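Local coordinates for protein carbonic anhydrase (Neosartorya fumigata, PDB 7COI) that binds one zinc ion per subunit and, as a beta-class carbonic anhydrase, probably catalyses the reversible hydration of carbon dioxide to hydrogencarbonate, at residues 174-179 and 257-262; 143-148 and 170-175. All blocks are in the same frame, centred on the assembly; numbering follows the deposited sequence.

How the contacts relate
Along the chain, 143-148 comes first, then strand 169-175, which supplies 170-175 to contact 2 and runs on into the 174-179 of contact 1, and finally 257-262. The two contacts share Gly-174 and His-175, and their centres are about 12 Å apart. Contact 1 lies at the C-terminal end of the strand, where it pairs in parallel with the end of strand 251-257; contact 2 is deeper, near the centre of the chain, where the loop after strand 137-142 packs on strand 169-175. They touch directly where Cys-178 meets Ala-144 and where Tyr-257 meets Cys-173. His-175, a zinc ligand at the C-terminal end of this inner strand, is touched from both contacts.

Contact 1: residues 174-179 and 257-262; sequences GHTKCG and YDVGSG. With ZN (zinc ion), chain F; ACT (acetate ion), chain E.
Thr-176 OG1 is gripped twice: it accepts the backbone N-H of Val-259 (N to OG1 3.2 Å, 159° at the hydrogen), and a water 2.7 Å from OG1 links it to Asp-258 OD1. That same OD1 takes the N-H of Gly-260, making an Asx turn that shapes the loop. With chi1 at 66°, the threonine hydroxyl lies between its own backbone N and carbonyl carbon, turned to the loop. Next to it His-175 and Tyr-257 form a parallel bridge, with Tyr-257 N to Gly-174 O at 2.9 Å and Thr-176 N to Tyr-257 O at 3.0 Å, the latter nearly straight along the carbonyl.

Val-259 points back to the metal ligand, its CG1 3.6 Å from His-175 ND1, oblique to the ring, while ND1 makes a weak bond to Thr-176 O. His-175 NE2 binds the zinc at 2.1 Å, joined by Cys-178 SG, Cys-119 and an acetate oxygen, probably from the crystallisation liquor. With Asp-121 off the metal, the site is consistent with the open state of beta-class enzymes. The contact lies at the C-terminal ends of strands 169-175 and 251-257, where Cys-178 is the N-cap of helix 179-185.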
ATOM      1  N   GLY A 174      13.300   5.855  17.247  1.00 15.38           N
ATOM      2  CA  GLY A 174      12.552   4.841  18.010  1.00 14.59           C
ATOM      3  C   GLY A 174      12.450   5.244  19.465  1.00 14.88           C
ATOM      4  O   GLY A 174      12.963   6.314  19.845  1.00 15.49           O
ATOM      5  N   HIS A 175      11.765   4.458  20.291  1.00 14.56           N
ATOM      6  CA  HIS A 175      11.602   4.891  21.700  1.00 16.92           C
ATOM      7  C   HIS A 175      11.462   3.652  22.573  1.00 16.47           C
ATOM      8  O   HIS A 175      11.147   2.551  22.077  1.00 17.65           O
ATOM      9  CB  HIS A 175      10.493   5.942  21.875  1.00 17.70           C
ATOM     10  CG  HIS A 175       9.172   5.320  21.630  1.00 17.49           C
ATOM     11  ND1 HIS A 175       8.334   4.963  22.682  1.00 17.19           N
ATOM     12  CD2 HIS A 175       8.581   4.915  20.485  1.00 16.23           C
ATOM     13  CE1 HIS A 175       7.264   4.381  22.215  1.00 17.74           C
ATOM     14  NE2 HIS A 175       7.400   4.379  20.890  1.00 15.70           N
ATOM     15  N   THR A 176      11.762   3.836  23.850  1.00 18.07           N
ATOM     16  CA  THR A 176      11.573   2.799  24.881  1.00 19.08           C
ATOM     17  C   THR A 176      10.071   2.640  25.113  1.00 19.55           C
ATOM     18  O   THR A 176       9.302   3.639  24.948  1.00 19.17           O
ATOM     19  CB  THR A 176      12.374   3.153  26.146  1.00 19.73           C
ATOM     20  OG1 THR A 176      11.812   4.331  26.727  1.00 21.06           O
ATOM     21  CG2 THR A 176      13.836   3.362  25.847  1.00 22.55           C
ATOM     22  N   LYS A 177       9.656   1.449  25.535  1.00 18.75           N
ATOM     23  CA  LYS A 177       8.233   1.136  25.856  1.00 21.45           C
ATOM     24  C   LYS A 177       7.355   1.295  24.599  1.00 19.32           C
ATOM     25  O   LYS A 177       6.228   1.771  24.734  1.00 20.25           O
ATOM     26  CB  LYS A 177       7.741   2.041  26.979  1.00 26.42           C
ATOM     27  CG  LYS A 177       8.662   2.098  28.197  1.00 31.20           C
ATOM     28  CD  LYS A 177       8.680   0.808  28.953  1.00 37.23           C
ATOM     29  CE  LYS A 177       7.415   0.602  29.768  1.00 45.70           C
ATOM     30  NZ  LYS A 177       6.875  -0.785  29.695  1.00 52.06           N
ATOM     31  N   CYS A 178       7.876   0.954  23.427  1.00 19.07           N
ATOM     32  CA  CYS A 178       7.117   1.036  22.137  1.00 19.34           C
ATOM     33  C   CYS A 178       6.149  -0.133  22.055  1.00 19.54           C
ATOM     34  O   CYS A 178       6.614  -1.267  21.940  1.00 17.61           O
ATOM     35  CB  CYS A 178       8.048   1.066  20.930  1.00 17.66           C
ATOM     36  SG  CYS A 178       7.127   1.277  19.385  1.00 17.18           S
ATOM     37  N   GLY A 179       4.838   0.153  22.053  1.00 22.77           N
ATOM     38  CA  GLY A 179       3.759  -0.850  21.915  1.00 21.48           C
ATOM     39  C   GLY A 179       3.807  -1.612  20.604  1.00 18.75           C
ATOM     40  O   GLY A 179       3.412  -2.770  20.594  1.00 16.74           O
ATOM     41  N   TYR A 257      14.506   7.498  21.949  1.00 20.20           N
ATOM     42  CA  TYR A 257      13.891   8.418  22.926  1.00 18.23           C
ATOM     43  C   TYR A 257      13.523   7.606  24.147  1.00 19.32           C
ATOM     44  O   TYR A 257      12.783   6.640  24.018  1.00 17.72           O
ATOM     45  CB  TYR A 257      12.658   9.107  22.347  1.00 17.28           C
ATOM     46  CG  TYR A 257      11.994  10.045  23.314  1.00 17.41           C
ATOM     47  CD1 TYR A 257      12.688  11.150  23.796  1.00 17.53           C
ATOM     48  CD2 TYR A 257      10.726   9.783  23.842  1.00 17.34           C
ATOM     49  CE1 TYR A 257      12.097  12.013  24.697  1.00 18.76           C
ATOM     50  CE2 TYR A 257      10.132  10.648  24.747  1.00 17.90           C
ATOM     51  CZ  TYR A 257      10.820  11.772  25.173  1.00 19.48           C
ATOM     52  OH  TYR A 257      10.270  12.632  26.087  1.00 21.26           O
ATOM     53  N   ASP A 258      14.011   8.016  25.324  1.00 20.79           N
ATOM     54  CA  ASP A 258      13.670   7.349  26.606  1.00 20.41           C
ATOM     55  C   ASP A 258      12.440   8.071  27.154  1.00 21.37           C
ATOM     56  O   ASP A 258      12.566   9.255  27.595  1.00 22.63           O
ATOM     57  CB  ASP A 258      14.881   7.390  27.555  1.00 24.66           C
ATOM     58  CG  ASP A 258      14.685   6.639  28.850  1.00 31.12           C
ATOM     59  OD1 ASP A 258      13.544   6.557  29.316  1.00 28.06           O
ATOM     60  OD2 ASP A 258      15.685   6.121  29.363  1.00 38.06           O
ATOM     61  N   VAL A 259      11.279   7.423  27.126  1.00 20.61           N
ATOM     62  CA  VAL A 259      10.003   8.087  27.523  1.00 23.90           C
ATOM     63  C   VAL A 259      10.027   8.408  29.021  1.00 25.19           C
ATOM     64  O   VAL A 259       9.216   9.244  29.441  1.00 33.91           O
ATOM     65  CB  VAL A 259       8.775   7.245  27.144  1.00 22.51           C
ATOM     66  CG1 VAL A 259       8.706   7.052  25.639  1.00 22.28           C
ATOM     67  CG2 VAL A 259       8.768   5.915  27.868  1.00 23.71           C
ATOM     68  N   GLY A 260      10.891   7.747  29.793  1.00 27.94           N
ATOM     69  CA  GLY A 260      10.982   7.927  31.260  1.00 29.39           C
ATOM     70  C   GLY A 260      11.849   9.112  31.672  1.00 28.10           C
ATOM     71  O   GLY A 260      11.612   9.637  32.759  1.00 25.82           O
ATOM     72  N   SER A 261      12.800   9.546  30.836  1.00 25.98           N
ATOM     73  CA  SER A 261      13.794  10.595  31.179  1.00 23.98           C
ATOM     74  C   SER A 261      13.637  11.833  30.279  1.00 23.55           C
ATOM     75  O   SER A 261      14.044  12.915  30.678  1.00 22.80           O
ATOM     76  CB  SER A 261      15.168  10.003  31.069  1.00 25.02           C
ATOM     77  OG  SER A 261      15.531   9.857  29.714  1.00 21.50           O
ATOM     78  N   GLY A 262      13.084  11.694  29.068  1.00 20.97           N
ATOM     79  CA  GLY A 262      12.999  12.796  28.106  1.00 19.51           C
ATOM     80  C   GLY A 262      14.239  12.938  27.251  1.00 18.36           C
ATOM     81  O   GLY A 262      14.289  13.879  26.412  1.00 19.57           O
TER
HETATM   82 ZN    ZN F 302       6.054   3.315  19.611  1.00 17.55          ZN
HETATM   83  C   ACT E 301       3.092   3.084  20.278  1.00 25.67           C
HETATM   84  O   ACT E 301       2.313   3.750  20.953  1.00 26.20           O
HETATM   85  OXT ACT E 301       4.470   2.961  20.765  1.00 18.89           O
HETATM   86  CH3 ACT E 301       2.713   2.400  18.962  1.00 29.78           C
HETATM   87  O   HOH W   1      12.264   4.224  29.356  1.00 32.12           O

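Contact 2: residues 143-148 and 170-175; sequences IANVIH and VVICGH. With ZN (zinc ion), chain F.
Asn-145 reaches Cys-173 and Gly-174 through its two side-chain torsions: chi1 of 50° tucks CG between its own backbone N and carbonyl carbon, and chi2 of -86° turns the amide so that one face meets the strand. The loop 143-148 opens the beta-alpha-beta crossover of this alpha/beta fold, in which strand 137-142 leads through helix 152-164 to the parallel strand 169-175, with strand 114-119 between the two in the sheet. Ala-144 and Asn-145 both have positive phi, a sharp turn that directs the asparagine toward strand 169-175.

No direct hydrogen bond joins the segments. Instead, the carbonyl O of Cys-173 stands over the face of the amide, 3.4 Å from Asn-145 CG, an approach that probably gains from the partial positive charge of that carbon. Asn-145 OD1 lies 3.4 Å from Gly-174 CA, and with no side chain on the glycine the whole amide sits close against the strand. The polar link is made by a water, which donates to Asn-145 OD1 at 2.7 Å and accepts the backbone N-H of His-175 at 3.1 Å. In this way the loop reaches the backbone of a zinc ligand, and OD1 also lies at the edge of the His-175 ring, beside CD2.

Further along, the contact becomes apolar. Helix 216-236 flanks it, with Val-228 against Asn-145 and Ala-234 against Ile-147, while helix 193-206 packs on Val-146. Ile-172 extends its chain toward the loop, and Ile-147 meets it at an oblique angle. The two methyl ends press closely together, Ile-147 CD1 lying 3.5 Å from Ile-172 CD1, tighter than ordinary carbon contact.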
ATOM      1  N   ILE A 143       3.043   3.798  13.293  1.00 12.62           N
ATOM      2  CA  ILE A 143       3.199   2.755  14.349  1.00 12.31           C
ATOM      3  C   ILE A 143       4.638   2.203  14.335  1.00 11.83           C
ATOM      4  O   ILE A 143       5.054   1.564  13.336  1.00 11.82           O
ATOM      5  CB  ILE A 143       2.168   1.638  14.230  1.00 12.65           C
ATOM      6  CG1 ILE A 143       0.743   2.173  14.398  1.00 13.01           C
ATOM      7  CG2 ILE A 143       2.485   0.555  15.260  1.00 12.62           C
ATOM      8  CD1 ILE A 143       0.464   2.896  15.705  1.00 13.47           C
ATOM      9  N   ALA A 144       5.375   2.459  15.415  1.00 12.60           N
ATOM     10  CA  ALA A 144       6.739   1.937  15.666  1.00 13.63           C
ATOM     11  C   ALA A 144       7.738   2.435  14.627  1.00 14.37           C
ATOM     12  O   ALA A 144       8.777   1.768  14.431  1.00 14.44           O
ATOM     13  CB  ALA A 144       6.713   0.428  15.668  1.00 13.77           C
ATOM     14  N   ASN A 145       7.520   3.622  14.047  1.00 14.36           N
ATOM     15  CA  ASN A 145       8.546   4.286  13.194  1.00 15.04           C
ATOM     16  C   ASN A 145       9.081   3.244  12.193  1.00 15.69           C
ATOM     17  O   ASN A 145      10.290   3.228  11.935  1.00 15.51           O
ATOM     18  CB  ASN A 145       9.638   4.975  14.047  1.00 14.25           C
ATOM     19  CG  ASN A 145      10.283   4.137  15.148  1.00 14.81           C
ATOM     20  OD1 ASN A 145       9.767   4.069  16.251  1.00 13.73           O
ATOM     21  ND2 ASN A 145      11.435   3.533  14.856  1.00 13.09           N
ATOM     22  N   VAL A 146       8.197   2.475  11.550  1.00 15.51           N
ATOM     23  CA  VAL A 146       8.583   1.387  10.609  1.00 16.45           C
ATOM     24  C   VAL A 146       8.694   1.974   9.207  1.00 18.17           C
ATOM     25  O   VAL A 146       7.799   2.714   8.776  1.00 14.61           O
ATOM     26  CB  VAL A 146       7.587   0.215  10.652  1.00 17.21           C
ATOM     27  CG1 VAL A 146       7.881  -0.835   9.588  1.00 17.82           C
ATOM     28  CG2 VAL A 146       7.583  -0.422  12.016  1.00 17.22           C
ATOM     29  N   ILE A 147       9.790   1.665   8.522  1.00 15.79           N
ATOM     30  CA  ILE A 147       9.970   2.011   7.090  1.00 18.12           C
ATOM     31  C   ILE A 147       9.763   0.760   6.262  1.00 19.65           C
ATOM     32  O   ILE A 147      10.705  -0.052   6.144  1.00 22.31           O
ATOM     33  CB  ILE A 147      11.333   2.668   6.807  1.00 22.58           C
ATOM     34  CG1 ILE A 147      11.626   3.794   7.803  1.00 26.03           C
ATOM     35  CG2 ILE A 147      11.405   3.132   5.365  1.00 22.74           C
ATOM     36  CD1 ILE A 147      12.334   4.977   7.224  1.00 32.53           C
ATOM     37  N   HIS A 148       8.569   0.598   5.694  1.00 18.01           N
ATOM     38  CA  HIS A 148       8.313  -0.401   4.637  1.00 17.72           C
ATOM     39  C   HIS A 148       8.873   0.205   3.369  1.00 19.25           C
ATOM     40  O   HIS A 148       8.479   1.309   3.021  1.00 18.11           O
ATOM     41  CB  HIS A 148       6.818  -0.674   4.464  1.00 18.02           C
ATOM     42  CG  HIS A 148       6.189  -1.358   5.625  1.00 16.57           C
ATOM     43  ND1 HIS A 148       5.970  -2.710   5.635  1.00 16.49           N
ATOM     44  CD2 HIS A 148       5.662  -0.867   6.771  1.00 17.28           C
ATOM     45  CE1 HIS A 148       5.359  -3.018   6.771  1.00 15.48           C
ATOM     46  NE2 HIS A 148       5.159  -1.926   7.469  1.00 15.13           N
ATOM     47  N   VAL A 170      17.941  13.638   8.030  1.00 18.98           N
ATOM     48  CA  VAL A 170      16.801  12.694   8.256  1.00 19.78           C
ATOM     49  C   VAL A 170      17.077  11.955   9.543  1.00 21.47           C
ATOM     50  O   VAL A 170      18.124  11.309   9.660  1.00 21.59           O
ATOM     51  CB  VAL A 170      16.552  11.738   7.080  1.00 17.94           C
ATOM     52  CG1 VAL A 170      15.305  10.879   7.381  1.00 17.01           C
ATOM     53  CG2 VAL A 170      16.387  12.496   5.770  1.00 18.27           C
ATOM     54  N   VAL A 171      16.150  12.029  10.493  1.00 17.10           N
ATOM     55  CA  VAL A 171      16.267  11.371  11.793  1.00 17.48           C
ATOM     56  C   VAL A 171      15.188  10.295  11.861  1.00 18.97           C
ATOM     57  O   VAL A 171      14.018  10.630  11.643  1.00 19.27           O
ATOM     58  CB  VAL A 171      16.093  12.401  12.923  1.00 19.04           C
ATOM     59  CG1 VAL A 171      16.122  11.737  14.279  1.00 19.80           C
ATOM     60  CG2 VAL A 171      17.096  13.537  12.816  1.00 20.39           C
ATOM     61  N   ILE A 172      15.564   9.071  12.155  1.00 16.24           N
ATOM     62  CA  ILE A 172      14.616   8.011  12.550  1.00 16.90           C
ATOM     63  C   ILE A 172      14.773   7.871  14.044  1.00 18.18           C
ATOM     64  O   ILE A 172      15.887   7.557  14.515  1.00 16.29           O
ATOM     65  CB  ILE A 172      14.814   6.687  11.790  1.00 15.60           C
ATOM     66  CG1 ILE A 172      14.664   6.882  10.287  1.00 16.11           C
ATOM     67  CG2 ILE A 172      13.839   5.643  12.319  1.00 16.44           C
ATOM     68  CD1 ILE A 172      14.927   5.614   9.483  1.00 16.83           C
ATOM     69  N   CYS A 173      13.681   8.074  14.766  1.00 16.01           N
ATOM     70  CA  CYS A 173      13.657   8.019  16.233  1.00 16.41           C
ATOM     71  C   CYS A 173      12.723   6.903  16.659  1.00 16.03           C
ATOM     72  O   CYS A 173      11.516   7.020  16.443  1.00 16.74           O
ATOM     73  CB  CYS A 173      13.261   9.374  16.808  1.00 17.57           C
ATOM     74  SG  CYS A 173      13.348   9.384  18.613  1.00 18.83           S
ATOM     75  N   GLY A 174      13.300   5.855  17.247  1.00 15.38           N
ATOM     76  CA  GLY A 174      12.552   4.841  18.010  1.00 14.59           C
ATOM     77  C   GLY A 174      12.450   5.244  19.465  1.00 14.88           C
ATOM     78  O   GLY A 174      12.963   6.314  19.845  1.00 15.49           O
ATOM     79  N   HIS A 175      11.765   4.458  20.291  1.00 14.56           N
ATOM     80  CA  HIS A 175      11.602   4.891  21.700  1.00 16.92           C
ATOM     81  C   HIS A 175      11.462   3.652  22.573  1.00 16.47           C
ATOM     82  O   HIS A 175      11.147   2.551  22.077  1.00 17.65           O
ATOM     83  CB  HIS A 175      10.493   5.942  21.875  1.00 17.70           C
ATOM     84  CG  HIS A 175       9.172   5.320  21.630  1.00 17.49           C
ATOM     85  ND1 HIS A 175       8.334   4.963  22.682  1.00 17.19           N
ATOM     86  CD2 HIS A 175       8.581   4.915  20.485  1.00 16.23           C
ATOM     87  CE1 HIS A 175       7.264   4.381  22.215  1.00 17.74           C
ATOM     88  NE2 HIS A 175       7.400   4.379  20.890  1.00 15.70           N
TER
HETATM   89 ZN    ZN F 302       6.054   3.315  19.611  1.00 17.55          ZN
HETATM   90  O   HOH W   2      10.214   2.477  18.404  1.00 15.89           O